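Local coordinates for protein sugar phosphate isomerase/epimerase (Parabacteroides distasonis, PDB 3OBE) that probably acts as an isomerase of the xylose isomerase-like TIM-barrel family, with a specific substrate and reaction that remain to be established, at residues L203-T208 / N238-L243; P134-I139 / T198-L203; N258-F263 / A295-A300. All blocks are in the same frame, centred on the assembly; numbering follows the deposited sequence.

Contact 1 (L203-T208 / N238-L243); sequences LFLKNT and NRFKLL
R239 reaches from the loop just ahead of strand 240-245 to the last turn of helix 200-207, joining a barrel strand to an outer helix of the TIM barrel. The close packing begins at the aliphatic base of R239, where L205 lies alongside in the opposite direction and sets CD2 3.6 Å from R239 CB. The other branch of L205 meets the F240 ring obliquely, with L205 CD1 4.1 Å from F240 CZ. The arginine chain is bent at chi2 (-52°) and chi3 (-53°), a curl that brings its head to the helix end and leaves L205 CD2 over one guanidinium face. Two of its nitrogens then bond near the group's own plane: R239 NH1 gives a 2.8 Å hydrogen bond to L205 O, and R239 NH2 one of 2.9 Å to T208 OG1. NH2 has a further acceptor in V213 O of the neighbouring strand, so the head is held from more than one direction. A leucine in place of R239 would probably leave L205 O, T208 OG1 and V213 O without these donors and hold the helix end less firmly to the strand. The solvent side is loose by comparison: K206, its CA-CB bond directed away from segment 238-243, is exposed, as is N238. On the packed side, T208 OG1 accepts from the arginine while passing its own hydrogen back into the helix, to F204 O at 2.7 Å.

Contact 2 (P134-I139 / T198-L203); sequences PSLPRI and TYIEEL
I200 turns its two branches to different partners in a short piece of loop. CG1 and CD1 face I139, while CG2 faces L136. With CG1 anti to its carbonyl carbon and the chain then extended (chi2 167°), I200 runs its longer branch out beside I139. There I200 CG1 comes within 3.9 Å of I139 CG2, and I200 CD1 lies equally near I139 CB. The two isoleucines therefore meet at a slant, the methylene CG1 against the methyl CG2 and the end methyl CD1 against the branch carbon CB. L136, earlier in the loop, has its CG swung opposite the backbone N (chi1 -176°), which sends L136 CD1 to 4.0 Å from I200 CG2, again at a slant. The interface is purely apolar, without a hydrogen bond between the segments, and small; I200 is buried, while its two partners stay partly exposed. I139 also touches V148 of helix 142-160, and L136 touches Y168 of strand 165-169; on its own side I200 packs on V178. The loop that follows strand 130-133 and leads to helix 142-160 thus packs against the first turn of another outer helix of the TIM barrel, helix 200-207.

Contact 3 (N258-F263 / A295-A300); sequences NFPNIF and AAYLQA
Y297 and F259 make one half of this meeting of two outer helices of the TIM barrel, F263 and L298 the other. The helical segments 259-263 and 295-300 pass 12.8 Å apart at a crossing angle of -62°, so long side chains have to span the gap. Y297 does so by its rotamer: CG lies opposite the backbone N (chi1 172°), and the ring is carried straight out toward helix 259-269. Its phenol oxygen ends up against the start of that helix, with Y297 OH 3.6 Å from F259 CB and also beside F259 CD2. The two rings approach obliquely, F259 CD2 standing 4.3 Å from Y297 CE2. P260 borders the same oxygen more distantly, and F303 touches both P260 and Y297.

L298, one residue on, takes a different course. Its CG is set opposite the carbonyl carbon, beside the backbone N, and its chi2 is extended; the chain thus turns to bring CD2 to the far end of the F263 ring. That methyl, L298 CD2, sits 4.0 Å from F263 CZ and equally close to CE2, the two side chains crossing at about a right angle. L298 also rests on Y274 and V276 of strand 273-276, and the F263 ring meets Y274 edge-to-face, so this half reaches down to the barrel wall. F259 and F263 both touch I245 of strand 240-245. At its N-terminus, helix 259-269 is capped by N258: N258 OD1 accepts from N261 N at 3.1 Å, the donor standing above the carbonyl plane.

All three contacts belong to one TIM barrel and follow each other along the chain in the order contact 2, contact 1, contact 3. Contacts 1 and 2 are neighbours, with centres about 11 Å apart: both use helix 200-207, share L203, and touch where F204 CZ lies 3.7 Å from L136 CD1. The helix thus meets a loop beyond strand 130-133 at its start and strand 240-245 at its end. Contact 3 has its centre about 23 Å from that of contact 1 and 28 Å from that of contact 2. Strand 240-245 leads on to helix 259-269, and L243 packs on I262, so the barrel wall connects contact 1 with contact 3.

Contact 1 (L203-T208 / N238-L243)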
ATOM      1  N   LEU A 203       0.006 -11.977 -14.385  1.00 14.77           N
ATOM      2  CA  LEU A 203      -0.256 -11.257 -15.584  1.00 14.10           C
ATOM      3  C   LEU A 203       0.077  -9.756 -15.440  1.00 14.53           C
ATOM      4  O   LEU A 203       0.636  -9.162 -16.364  1.00 14.44           O
ATOM      5  CB  LEU A 203      -1.703 -11.451 -16.035  1.00 12.94           C
ATOM      6  CG  LEU A 203      -2.024 -12.855 -16.507  1.00 12.60           C
ATOM      7  CD1 LEU A 203      -3.585 -12.992 -16.547  1.00 15.02           C
ATOM      8  CD2 LEU A 203      -1.329 -13.138 -17.866  1.00 17.07           C
ATOM      9  N   PHE A 204      -0.269  -9.159 -14.310  1.00 13.60           N
ATOM     10  CA  PHE A 204       0.050  -7.757 -14.081  1.00 13.60           C
ATOM     11  C   PHE A 204       1.562  -7.558 -14.023  1.00 14.27           C
ATOM     12  O   PHE A 204       2.098  -6.635 -14.651  1.00 14.64           O
ATOM     13  CB  PHE A 204      -0.544  -7.208 -12.783  1.00 13.33           C
ATOM     14  CG  PHE A 204      -2.020  -7.019 -12.759  1.00 14.56           C
ATOM     15  CD1 PHE A 204      -2.822  -7.027 -13.888  1.00 14.18           C
ATOM     16  CD2 PHE A 204      -2.629  -6.837 -11.550  1.00 14.94           C
ATOM     17  CE1 PHE A 204      -4.200  -6.815 -13.787  1.00 15.09           C
ATOM     18  CE2 PHE A 204      -3.965  -6.621 -11.449  1.00 13.28           C
ATOM     19  CZ  PHE A 204      -4.773  -6.626 -12.553  1.00 13.12           C
ATOM     20  N   LEU A 205       2.261  -8.427 -13.328  1.00 14.44           N
ATOM     21  CA  LEU A 205       3.727  -8.372 -13.322  1.00 14.65           C
ATOM     22  C   LEU A 205       4.348  -8.454 -14.700  1.00 16.27           C
ATOM     23  O   LEU A 205       5.237  -7.653 -15.064  1.00 16.22           O
ATOM     24  CB  LEU A 205       4.275  -9.470 -12.401  1.00 14.03           C
ATOM     25  CG  LEU A 205       4.025  -9.204 -10.908  1.00 13.66           C
ATOM     26  CD1 LEU A 205       3.943 -10.514 -10.104  1.00 13.89           C
ATOM     27  CD2 LEU A 205       5.121  -8.322 -10.282  1.00 14.12           C
ATOM     28  N   LYS A 206       3.926  -9.455 -15.442  1.00 17.05           N
ATOM     29  CA  LYS A 206       4.532  -9.724 -16.752  1.00 18.30           C
ATOM     30  C   LYS A 206       4.182  -8.712 -17.804  1.00 19.13           C
ATOM     31  O   LYS A 206       4.939  -8.538 -18.782  1.00 19.71           O
ATOM     32  CB  LYS A 206       4.213 -11.118 -17.238  1.00 20.55           C
ATOM     33  CG  LYS A 206       4.641 -12.154 -16.205  1.00 27.19           C
ATOM     34  CD  LYS A 206       5.718 -13.051 -16.583  1.00 35.52           C
ATOM     35  CE  LYS A 206       5.602 -14.346 -15.800  1.00 38.01           C
ATOM     36  NZ  LYS A 206       6.716 -15.259 -16.089  1.00 44.23           N
ATOM     37  N   ASN A 207       3.076  -7.995 -17.619  1.00 16.99           N
ATOM     38  CA  ASN A 207       2.627  -7.033 -18.617  1.00 17.58           C
ATOM     39  C   ASN A 207       2.824  -5.563 -18.222  1.00 17.74           C
ATOM     40  O   ASN A 207       2.375  -4.680 -18.935  1.00 18.35           O
ATOM     41  CB  ASN A 207       1.160  -7.311 -18.985  1.00 17.34           C
ATOM     42  CG  ASN A 207       1.038  -8.578 -19.807  1.00 18.09           C
ATOM     43  OD1 ASN A 207       1.431  -8.595 -20.967  1.00 18.61           O
ATOM     44  ND2 ASN A 207       0.565  -9.658 -19.193  1.00 18.45           N
ATOM     45  N   THR A 208       3.533  -5.325 -17.119  1.00 18.23           N
ATOM     46  CA  THR A 208       3.907  -3.958 -16.709  1.00 17.30           C
ATOM     47  C   THR A 208       5.421  -3.801 -16.721  1.00 18.26           C
ATOM     48  O   THR A 208       6.158  -4.757 -16.560  1.00 18.06           O
ATOM     49  CB  THR A 208       3.362  -3.557 -15.325  1.00 16.99           C
ATOM     50  OG1 THR A 208       3.743  -4.500 -14.326  1.00 14.94           O
ATOM     51  CG2 THR A 208       1.836  -3.497 -15.358  1.00 14.73           C
ATOM     52  N   ASN A 238      12.589  -7.491  -8.042  1.00 19.24           N
ATOM     53  CA  ASN A 238      12.714  -6.068  -8.345  1.00 19.03           C
ATOM     54  C   ASN A 238      11.370  -5.397  -8.502  1.00 19.28           C
ATOM     55  O   ASN A 238      11.314  -4.183  -8.694  1.00 20.67           O
ATOM     56  CB  ASN A 238      13.538  -5.864  -9.637  1.00 20.50           C
ATOM     57  CG  ASN A 238      12.925  -6.555 -10.856  1.00 23.55           C
ATOM     58  OD1 ASN A 238      12.364  -7.680 -10.763  1.00 24.25           O
ATOM     59  ND2 ASN A 238      13.060  -5.918 -12.017  1.00 25.38           N
ATOM     60  N   ARG A 239      10.285  -6.145  -8.388  1.00 15.91           N
ATOM     61  CA  ARG A 239       8.939  -5.577  -8.626  1.00 14.98           C
ATOM     62  C   ARG A 239       8.158  -5.215  -7.353  1.00 15.50           C
ATOM     63  O   ARG A 239       7.381  -4.269  -7.338  1.00 14.56           O
ATOM     64  CB  ARG A 239       8.089  -6.536  -9.434  1.00 15.11           C
ATOM     65  CG  ARG A 239       8.702  -7.041 -10.734  1.00 15.45           C
ATOM     66  CD  ARG A 239       9.222  -5.985 -11.671  1.00 16.52           C
ATOM     67  NE  ARG A 239       8.221  -4.978 -11.971  1.00 14.98           N
ATOM     68  CZ  ARG A 239       7.226  -5.162 -12.831  1.00 15.83           C
ATOM     69  NH1 ARG A 239       7.089  -6.316 -13.462  1.00 15.53           N
ATOM     70  NH2 ARG A 239       6.371  -4.175 -13.048  1.00 15.20           N
ATOM     71  N   PHE A 240       8.390  -5.973  -6.278  1.00 16.48           N
ATOM     72  CA  PHE A 240       7.741  -5.735  -5.008  1.00 15.98           C
ATOM     73  C   PHE A 240       8.563  -4.754  -4.213  1.00 17.16           C
ATOM     74  O   PHE A 240       9.490  -5.147  -3.502  1.00 20.17           O
ATOM     75  CB  PHE A 240       7.556  -7.089  -4.310  1.00 15.79           C
ATOM     76  CG  PHE A 240       6.556  -7.957  -4.977  1.00 17.77           C
ATOM     77  CD1 PHE A 240       5.251  -7.520  -5.113  1.00 15.27           C
ATOM     78  CD2 PHE A 240       6.878  -9.214  -5.491  1.00 18.83           C
ATOM     79  CE1 PHE A 240       4.291  -8.313  -5.736  1.00 15.72           C
ATOM     80  CE2 PHE A 240       5.917  -9.968  -6.119  1.00 15.65           C
ATOM     81  CZ  PHE A 240       4.645  -9.536  -6.217  1.00 15.84           C
ATOM     82  N   LYS A 241       8.255  -3.463  -4.358  0.50 16.40           N
ATOM     83  CA  LYS A 241       9.059  -2.410  -3.753  0.50 16.00           C
ATOM     84  C   LYS A 241       8.513  -1.951  -2.384  0.50 15.59           C
ATOM     85  O   LYS A 241       9.252  -1.337  -1.610  0.50 16.20           O
ATOM     86  CB  LYS A 241       9.203  -1.190  -4.699  0.50 15.95           C
ATOM     87  CG  LYS A 241      10.050  -1.479  -5.964  0.50 17.09           C
ATOM     88  CD  LYS A 241      10.352  -0.200  -6.751  0.50 17.72           C
ATOM     89  CE  LYS A 241      11.199  -0.439  -8.004  0.50 20.52           C
ATOM     90  NZ  LYS A 241      11.251   0.762  -8.873  0.50 20.24           N
ATOM     91  N   LEU A 242       7.248  -2.241  -2.122  1.00 13.56           N
ATOM     92  CA  LEU A 242       6.605  -1.995  -0.831  1.00 13.84           C
ATOM     93  C   LEU A 242       5.927  -3.279  -0.370  1.00 13.20           C
ATOM     94  O   LEU A 242       5.507  -4.137  -1.175  1.00 13.56           O
ATOM     95  CB  LEU A 242       5.548  -0.884  -0.935  1.00 13.67           C
ATOM     96  CG  LEU A 242       5.960   0.501  -1.372  1.00 13.61           C
ATOM     97  CD1 LEU A 242       4.714   1.368  -1.616  1.00 16.35           C
ATOM     98  CD2 LEU A 242       6.915   1.127  -0.363  1.00 13.56           C
ATOM     99  N   LEU A 243       5.748  -3.410   0.946  1.00 13.84           N
ATOM    100  CA  LEU A 243       4.819  -4.372   1.478  1.00 14.31           C
ATOM    101  C   LEU A 243       3.709  -3.654   2.221  1.00 14.31           C
ATOM    102  O   LEU A 243       3.933  -2.575   2.814  1.00 13.73           O
ATOM    103  CB  LEU A 243       5.469  -5.315   2.483  1.00 15.08           C
ATOM    104  CG  LEU A 243       6.722  -6.094   2.027  1.00 15.56           C
ATOM    105  CD1 LEU A 243       7.356  -6.948   3.170  1.00 16.93           C
ATOM    106  CD2 LEU A 243       6.405  -6.929   0.773  1.00 15.90           C
TER

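Contact 2 (P134-I139 / T198-L203)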
ATOM      1  N   PRO A 134      -5.196   0.387  -5.053  1.00 12.83           N
ATOM      2  CA  PRO A 134      -5.411  -0.854  -4.272  1.00 12.64           C
ATOM      3  C   PRO A 134      -6.672  -1.600  -4.679  1.00 12.59           C
ATOM      4  O   PRO A 134      -7.209  -2.404  -3.911  1.00 13.55           O
ATOM      5  CB  PRO A 134      -5.566  -0.292  -2.856  1.00 12.60           C
ATOM      6  CG  PRO A 134      -6.380   0.956  -3.081  1.00 13.74           C
ATOM      7  CD  PRO A 134      -5.800   1.559  -4.381  1.00 13.39           C
ATOM      8  N   SER A 135      -7.141  -1.346  -5.881  1.00 11.76           N
ATOM      9  CA  SER A 135      -8.476  -1.791  -6.327  1.00 12.37           C
ATOM     10  C   SER A 135      -8.332  -2.530  -7.653  1.00 12.31           C
ATOM     11  O   SER A 135      -7.812  -1.995  -8.636  1.00 12.54           O
ATOM     12  CB  SER A 135      -9.361  -0.583  -6.513  1.00 13.40           C
ATOM     13  OG  SER A 135      -9.499   0.102  -5.290  1.00 14.95           O
ATOM     14  N   LEU A 136      -8.775  -3.780  -7.639  1.00 12.61           N
ATOM     15  CA  LEU A 136      -8.724  -4.691  -8.785  1.00 12.56           C
ATOM     16  C   LEU A 136      -9.849  -4.439  -9.756  1.00 12.36           C
ATOM     17  O   LEU A 136     -11.018  -4.532  -9.367  1.00 13.59           O
ATOM     18  CB  LEU A 136      -8.840  -6.148  -8.277  1.00 12.97           C
ATOM     19  CG  LEU A 136      -8.725  -7.298  -9.308  1.00 13.83           C
ATOM     20  CD1 LEU A 136      -7.428  -7.295 -10.094  1.00 13.62           C
ATOM     21  CD2 LEU A 136      -8.817  -8.619  -8.531  1.00 12.37           C
ATOM     22  N   PRO A 137      -9.526  -4.141 -11.026  1.00 11.94           N
ATOM     23  CA  PRO A 137     -10.594  -4.071 -12.032  1.00 13.13           C
ATOM     24  C   PRO A 137     -11.219  -5.428 -12.336  1.00 13.68           C
ATOM     25  O   PRO A 137     -10.724  -6.480 -11.897  1.00 15.05           O
ATOM     26  CB  PRO A 137      -9.868  -3.505 -13.265  1.00 12.76           C
ATOM     27  CG  PRO A 137      -8.677  -2.749 -12.725  1.00 13.42           C
ATOM     28  CD  PRO A 137      -8.252  -3.672 -11.589  1.00 12.49           C
ATOM     29  N   ARG A 138     -12.314  -5.400 -13.084  1.00 14.83           N
ATOM     30  CA  ARG A 138     -12.877  -6.625 -13.569  1.00 15.71           C
ATOM     31  C   ARG A 138     -11.921  -7.359 -14.482  1.00 14.78           C
ATOM     32  O   ARG A 138     -11.588  -6.862 -15.537  1.00 16.81           O
ATOM     33  CB  ARG A 138     -14.197  -6.343 -14.295  1.00 15.56           C
ATOM     34  CG  ARG A 138     -14.906  -7.644 -14.680  1.00 17.22           C
ATOM     35  CD  ARG A 138     -16.357  -7.491 -15.196  1.00 20.00           C
ATOM     36  NE  ARG A 138     -17.240  -6.984 -14.148  1.00 18.87           N
ATOM     37  CZ  ARG A 138     -17.791  -7.702 -13.183  1.00 20.66           C
ATOM     38  NH1 ARG A 138     -17.594  -9.032 -13.100  1.00 19.52           N
ATOM     39  NH2 ARG A 138     -18.565  -7.089 -12.297  1.00 20.06           N
ATOM     40  N   ILE A 139     -11.518  -8.563 -14.087  1.00 15.53           N
ATOM     41  CA  ILE A 139     -10.625  -9.359 -14.918  1.00 15.49           C
ATOM     42  C   ILE A 139     -11.207 -10.720 -15.113  1.00 16.08           C
ATOM     43  O   ILE A 139     -11.277 -11.493 -14.156  1.00 16.76           O
ATOM     44  CB  ILE A 139      -9.192  -9.507 -14.268  1.00 15.13           C
ATOM     45  CG1 ILE A 139      -8.612  -8.161 -13.846  1.00 20.10           C
ATOM     46  CG2 ILE A 139      -8.269 -10.362 -15.190  1.00 14.88           C
ATOM     47  CD1 ILE A 139      -8.242  -7.271 -14.880  1.00 17.08           C
ATOM     48  N   THR A 198      -3.702 -18.440 -15.675  1.00 20.20           N
ATOM     49  CA  THR A 198      -2.577 -17.730 -15.104  1.00 18.18           C
ATOM     50  C   THR A 198      -3.054 -16.842 -13.994  1.00 16.53           C
ATOM     51  O   THR A 198      -4.045 -16.139 -14.151  1.00 16.28           O
ATOM     52  CB  THR A 198      -1.892 -16.850 -16.186  1.00 18.78           C
ATOM     53  OG1 THR A 198      -1.664 -17.627 -17.377  1.00 20.74           O
ATOM     54  CG2 THR A 198      -0.566 -16.293 -15.713  1.00 19.14           C
ATOM     55  N   TYR A 199      -2.299 -16.773 -12.898  1.00 16.05           N
ATOM     56  CA  TYR A 199      -2.649 -15.863 -11.833  1.00 14.02           C
ATOM     57  C   TYR A 199      -2.766 -14.443 -12.350  1.00 14.26           C
ATOM     58  O   TYR A 199      -1.921 -13.967 -13.121  1.00 14.86           O
ATOM     59  CB  TYR A 199      -1.602 -15.873 -10.738  1.00 14.16           C
ATOM     60  CG  TYR A 199      -1.497 -17.139  -9.966  1.00 15.84           C
ATOM     61  CD1 TYR A 199      -2.559 -17.591  -9.181  1.00 18.58           C
ATOM     62  CD2 TYR A 199      -0.280 -17.827  -9.930  1.00 18.88           C
ATOM     63  CE1 TYR A 199      -2.429 -18.736  -8.438  1.00 19.72           C
ATOM     64  CE2 TYR A 199      -0.137 -18.952  -9.149  1.00 20.13           C
ATOM     65  CZ  TYR A 199      -1.209 -19.389  -8.426  1.00 18.83           C
ATOM     66  OH  TYR A 199      -1.080 -20.539  -7.698  1.00 26.08           O
ATOM     67  N   ILE A 200      -3.801 -13.749 -11.907  1.00 12.57           N
ATOM     68  CA  ILE A 200      -3.947 -12.337 -12.247  1.00 12.75           C
ATOM     69  C   ILE A 200      -2.703 -11.515 -11.872  1.00 12.18           C
ATOM     70  O   ILE A 200      -2.207 -10.689 -12.656  1.00 13.52           O
ATOM     71  CB  ILE A 200      -5.249 -11.748 -11.678  1.00 12.66           C
ATOM     72  CG1 ILE A 200      -6.472 -12.399 -12.372  1.00 14.94           C
ATOM     73  CG2 ILE A 200      -5.282 -10.209 -11.903  1.00 12.54           C
ATOM     74  CD1 ILE A 200      -7.815 -12.109 -11.637  1.00 15.33           C
ATOM     75  N   GLU A 201      -2.208 -11.693 -10.656  1.00 13.04           N
ATOM     76  CA  GLU A 201      -1.028 -10.972 -10.205  1.00 13.92           C
ATOM     77  C   GLU A 201       0.141 -11.185 -11.179  1.00 13.30           C
ATOM     78  O   GLU A 201       0.869 -10.243 -11.510  1.00 15.64           O
ATOM     79  CB  GLU A 201      -0.636 -11.407  -8.780  1.00 12.12           C
ATOM     80  CG  GLU A 201       0.442 -10.570  -8.119  1.00 13.04           C
ATOM     81  CD  GLU A 201       0.045  -9.213  -7.582  1.00 12.72           C
ATOM     82  OE1 GLU A 201      -1.127  -8.792  -7.742  1.00 14.22           O
ATOM     83  OE2 GLU A 201       0.954  -8.541  -6.982  1.00 13.37           O
ATOM     84  N   GLU A 202       0.343 -12.440 -11.603  1.00 14.21           N
ATOM     85  CA  GLU A 202       1.388 -12.771 -12.554  1.00 14.29           C
ATOM     86  C   GLU A 202       1.233 -12.041 -13.868  1.00 14.14           C
ATOM     87  O   GLU A 202       2.201 -11.553 -14.451  1.00 14.34           O
ATOM     88  CB  GLU A 202       1.488 -14.309 -12.750  1.00 13.77           C
ATOM     89  CG  GLU A 202       2.452 -14.743 -13.801  1.00 17.55           C
ATOM     90  CD  GLU A 202       2.651 -16.243 -13.856  1.00 21.83           C
ATOM     91  OE1 GLU A 202       2.240 -16.929 -12.933  1.00 23.24           O
ATOM     92  OE2 GLU A 202       3.201 -16.721 -14.841  1.00 26.22           O
ATOM     93  N   LEU A 203       0.006 -11.977 -14.385  1.00 14.77           N
ATOM     94  CA  LEU A 203      -0.256 -11.257 -15.584  1.00 14.10           C
ATOM     95  C   LEU A 203       0.077  -9.756 -15.440  1.00 14.53           C
ATOM     96  O   LEU A 203       0.636  -9.162 -16.364  1.00 14.44           O
ATOM     97  CB  LEU A 203      -1.703 -11.451 -16.035  1.00 12.94           C
ATOM     98  CG  LEU A 203      -2.024 -12.855 -16.507  1.00 12.60           C
ATOM     99  CD1 LEU A 203      -3.585 -12.992 -16.547  1.00 15.02           C
ATOM    100  CD2 LEU A 203      -1.329 -13.138 -17.866  1.00 17.07           C
TER

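Contact 3 (N258-F263 / A295-A300)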
ATOM      1  N   ASN A 258       4.587 -15.753   8.783  1.00 16.39           N
ATOM      2  CA  ASN A 258       5.967 -15.921   9.221  1.00 16.46           C
ATOM      3  C   ASN A 258       6.713 -14.619   8.918  1.00 16.48           C
ATOM      4  O   ASN A 258       7.362 -14.474   7.880  1.00 16.39           O
ATOM      5  CB  ASN A 258       6.599 -17.108   8.508  1.00 16.81           C
ATOM      6  CG  ASN A 258       7.915 -17.527   9.186  1.00 17.10           C
ATOM      7  OD1 ASN A 258       8.658 -16.660   9.646  1.00 18.95           O
ATOM      8  ND2 ASN A 258       8.210 -18.799   9.188  1.00 16.09           N
ATOM      9  N   PHE A 259       6.565 -13.652   9.807  1.00 17.06           N
ATOM     10  CA  PHE A 259       7.181 -12.347   9.626  1.00 16.55           C
ATOM     11  C   PHE A 259       8.703 -12.437   9.623  1.00 17.30           C
ATOM     12  O   PHE A 259       9.331 -11.729   8.853  1.00 17.95           O
ATOM     13  CB  PHE A 259       6.608 -11.325  10.611  1.00 16.43           C
ATOM     14  CG  PHE A 259       5.205 -10.918  10.257  1.00 14.93           C
ATOM     15  CD1 PHE A 259       4.971 -10.289   9.039  1.00 16.04           C
ATOM     16  CD2 PHE A 259       4.137 -11.219  11.069  1.00 15.22           C
ATOM     17  CE1 PHE A 259       3.703  -9.941   8.630  1.00 14.87           C
ATOM     18  CE2 PHE A 259       2.841 -10.857  10.644  1.00 14.53           C
ATOM     19  CZ  PHE A 259       2.663 -10.203   9.461  1.00 14.85           C
ATOM     20  N   PRO A 260       9.305 -13.351  10.414  1.00 18.28           N
ATOM     21  CA  PRO A 260      10.775 -13.434  10.307  1.00 18.73           C
ATOM     22  C   PRO A 260      11.216 -13.745   8.887  1.00 19.11           C
ATOM     23  O   PRO A 260      12.114 -13.113   8.366  1.00 18.44           O
ATOM     24  CB  PRO A 260      11.120 -14.534  11.290  1.00 20.43           C
ATOM     25  CG  PRO A 260      10.128 -14.364  12.377  1.00 19.35           C
ATOM     26  CD  PRO A 260       8.833 -14.067  11.619  1.00 17.80           C
ATOM     27  N   ASN A 261      10.525 -14.666   8.211  1.00 18.76           N
ATOM     28  CA  ASN A 261      10.883 -14.969   6.819  1.00 18.42           C
ATOM     29  C   ASN A 261      10.507 -13.917   5.811  1.00 17.62           C
ATOM     30  O   ASN A 261      11.237 -13.722   4.848  1.00 18.12           O
ATOM     31  CB  ASN A 261      10.309 -16.299   6.382  1.00 18.90           C
ATOM     32  CG  ASN A 261      11.034 -17.478   6.989  1.00 20.04           C
ATOM     33  OD1 ASN A 261      12.157 -17.394   7.547  1.00 21.47           O
ATOM     34  ND2 ASN A 261      10.393 -18.632   6.883  1.00 22.28           N
ATOM     35  N   ILE A 262       9.349 -13.276   5.999  1.00 16.53           N
ATOM     36  CA  ILE A 262       8.904 -12.191   5.128  1.00 16.28           C
ATOM     37  C   ILE A 262       9.888 -11.031   5.162  1.00 16.56           C
ATOM     38  O   ILE A 262      10.329 -10.550   4.102  1.00 15.42           O
ATOM     39  CB  ILE A 262       7.479 -11.750   5.485  1.00 16.07           C
ATOM     40  CG1 ILE A 262       6.487 -12.844   5.064  1.00 18.47           C
ATOM     41  CG2 ILE A 262       7.123 -10.389   4.880  1.00 14.72           C
ATOM     42  CD1 ILE A 262       5.117 -12.716   5.684  1.00 14.88           C
ATOM     43  N   PHE A 263      10.287 -10.644   6.364  1.00 16.68           N
ATOM     44  CA  PHE A 263      11.257  -9.557   6.510  1.00 16.89           C
ATOM     45  C   PHE A 263      12.648  -9.934   6.017  1.00 18.60           C
ATOM     46  O   PHE A 263      13.263  -9.153   5.318  1.00 19.73           O
ATOM     47  CB  PHE A 263      11.278  -9.060   7.948  1.00 17.35           C
ATOM     48  CG  PHE A 263      10.217  -8.051   8.225  1.00 14.92           C
ATOM     49  CD1 PHE A 263      10.356  -6.724   7.861  1.00 16.80           C
ATOM     50  CD2 PHE A 263       9.035  -8.446   8.828  1.00 16.35           C
ATOM     51  CE1 PHE A 263       9.333  -5.843   8.082  1.00 16.26           C
ATOM     52  CE2 PHE A 263       8.066  -7.575   9.053  1.00 14.49           C
ATOM     53  CZ  PHE A 263       8.190  -6.274   8.684  1.00 14.44           C
ATOM     54  N   ALA A 295       3.019  -1.929  16.421  1.00 15.95           N
ATOM     55  CA  ALA A 295       4.269  -1.163  16.443  1.00 17.80           C
ATOM     56  C   ALA A 295       5.211  -1.783  17.457  1.00 18.75           C
ATOM     57  O   ALA A 295       6.395  -1.916  17.156  1.00 20.07           O
ATOM     58  CB  ALA A 295       4.026   0.346  16.756  1.00 17.70           C
ATOM     59  N   ALA A 296       4.702  -2.148  18.644  1.00 18.13           N
ATOM     60  CA  ALA A 296       5.549  -2.701  19.709  1.00 19.76           C
ATOM     61  C   ALA A 296       6.244  -4.010  19.238  1.00 19.53           C
ATOM     62  O   ALA A 296       7.450  -4.234  19.514  1.00 19.34           O
ATOM     63  CB  ALA A 296       4.730  -2.906  21.038  1.00 20.54           C
ATOM     64  N   TYR A 297       5.531  -4.825  18.489  1.00 18.34           N
ATOM     65  CA  TYR A 297       6.092  -6.071  17.943  1.00 17.86           C
ATOM     66  C   TYR A 297       7.209  -5.783  16.955  1.00 17.81           C
ATOM     67  O   TYR A 297       8.293  -6.386  17.003  1.00 19.86           O
ATOM     68  CB  TYR A 297       4.982  -6.853  17.251  1.00 17.76           C
ATOM     69  CG  TYR A 297       5.429  -8.082  16.477  1.00 16.25           C
ATOM     70  CD1 TYR A 297       5.713  -9.282  17.112  1.00 18.59           C
ATOM     71  CD2 TYR A 297       5.543  -8.016  15.091  1.00 16.76           C
ATOM     72  CE1 TYR A 297       6.091 -10.375  16.388  1.00 18.80           C
ATOM     73  CE2 TYR A 297       5.883  -9.113  14.370  1.00 18.48           C
ATOM     74  CZ  TYR A 297       6.166 -10.280  15.010  1.00 18.87           C
ATOM     75  OH  TYR A 297       6.516 -11.385  14.244  1.00 22.24           O
ATOM     76  N   LEU A 298       6.958  -4.852  16.058  1.00 17.46           N
ATOM     77  CA  LEU A 298       7.905  -4.599  14.969  1.00 18.04           C
ATOM     78  C   LEU A 298       9.145  -3.900  15.524  1.00 19.76           C
ATOM     79  O   LEU A 298      10.270  -4.156  15.078  1.00 19.90           O
ATOM     80  CB  LEU A 298       7.258  -3.758  13.892  1.00 17.31           C
ATOM     81  CG  LEU A 298       6.147  -4.467  13.098  1.00 18.08           C
ATOM     82  CD1 LEU A 298       5.474  -3.466  12.154  1.00 18.72           C
ATOM     83  CD2 LEU A 298       6.693  -5.726  12.307  1.00 18.33           C
ATOM     84  N   GLN A 299       8.932  -3.007  16.486  1.00 20.43           N
ATOM     85  CA  GLN A 299      10.027  -2.289  17.069  1.00 21.49           C
ATOM     86  C   GLN A 299      10.923  -3.252  17.853  1.00 22.51           C
ATOM     87  O   GLN A 299      12.143  -3.082  17.834  1.00 23.61           O
ATOM     88  CB  GLN A 299       9.539  -1.176  17.979  1.00 23.48           C
ATOM     89  CG  GLN A 299       8.788  -0.093  17.217  1.00 25.95           C
ATOM     90  CD  GLN A 299       9.683   0.990  16.663  1.00 33.13           C
ATOM     91  OE1 GLN A 299       9.777   1.200  15.431  1.00 35.82           O
ATOM     92  NE2 GLN A 299      10.309   1.703  17.554  1.00 36.07           N
ATOM     93  N   ALA A 300      10.343  -4.238  18.553  1.00 21.98           N
ATOM     94  CA  ALA A 300      11.142  -5.183  19.366  1.00 23.29           C
ATOM     95  C   ALA A 300      11.710  -6.340  18.529  1.00 23.55           C
ATOM     96  O   ALA A 300      12.610  -7.032  18.983  1.00 24.86           O
ATOM     97  CB  ALA A 300      10.287  -5.740  20.509  1.00 23.93           C
TER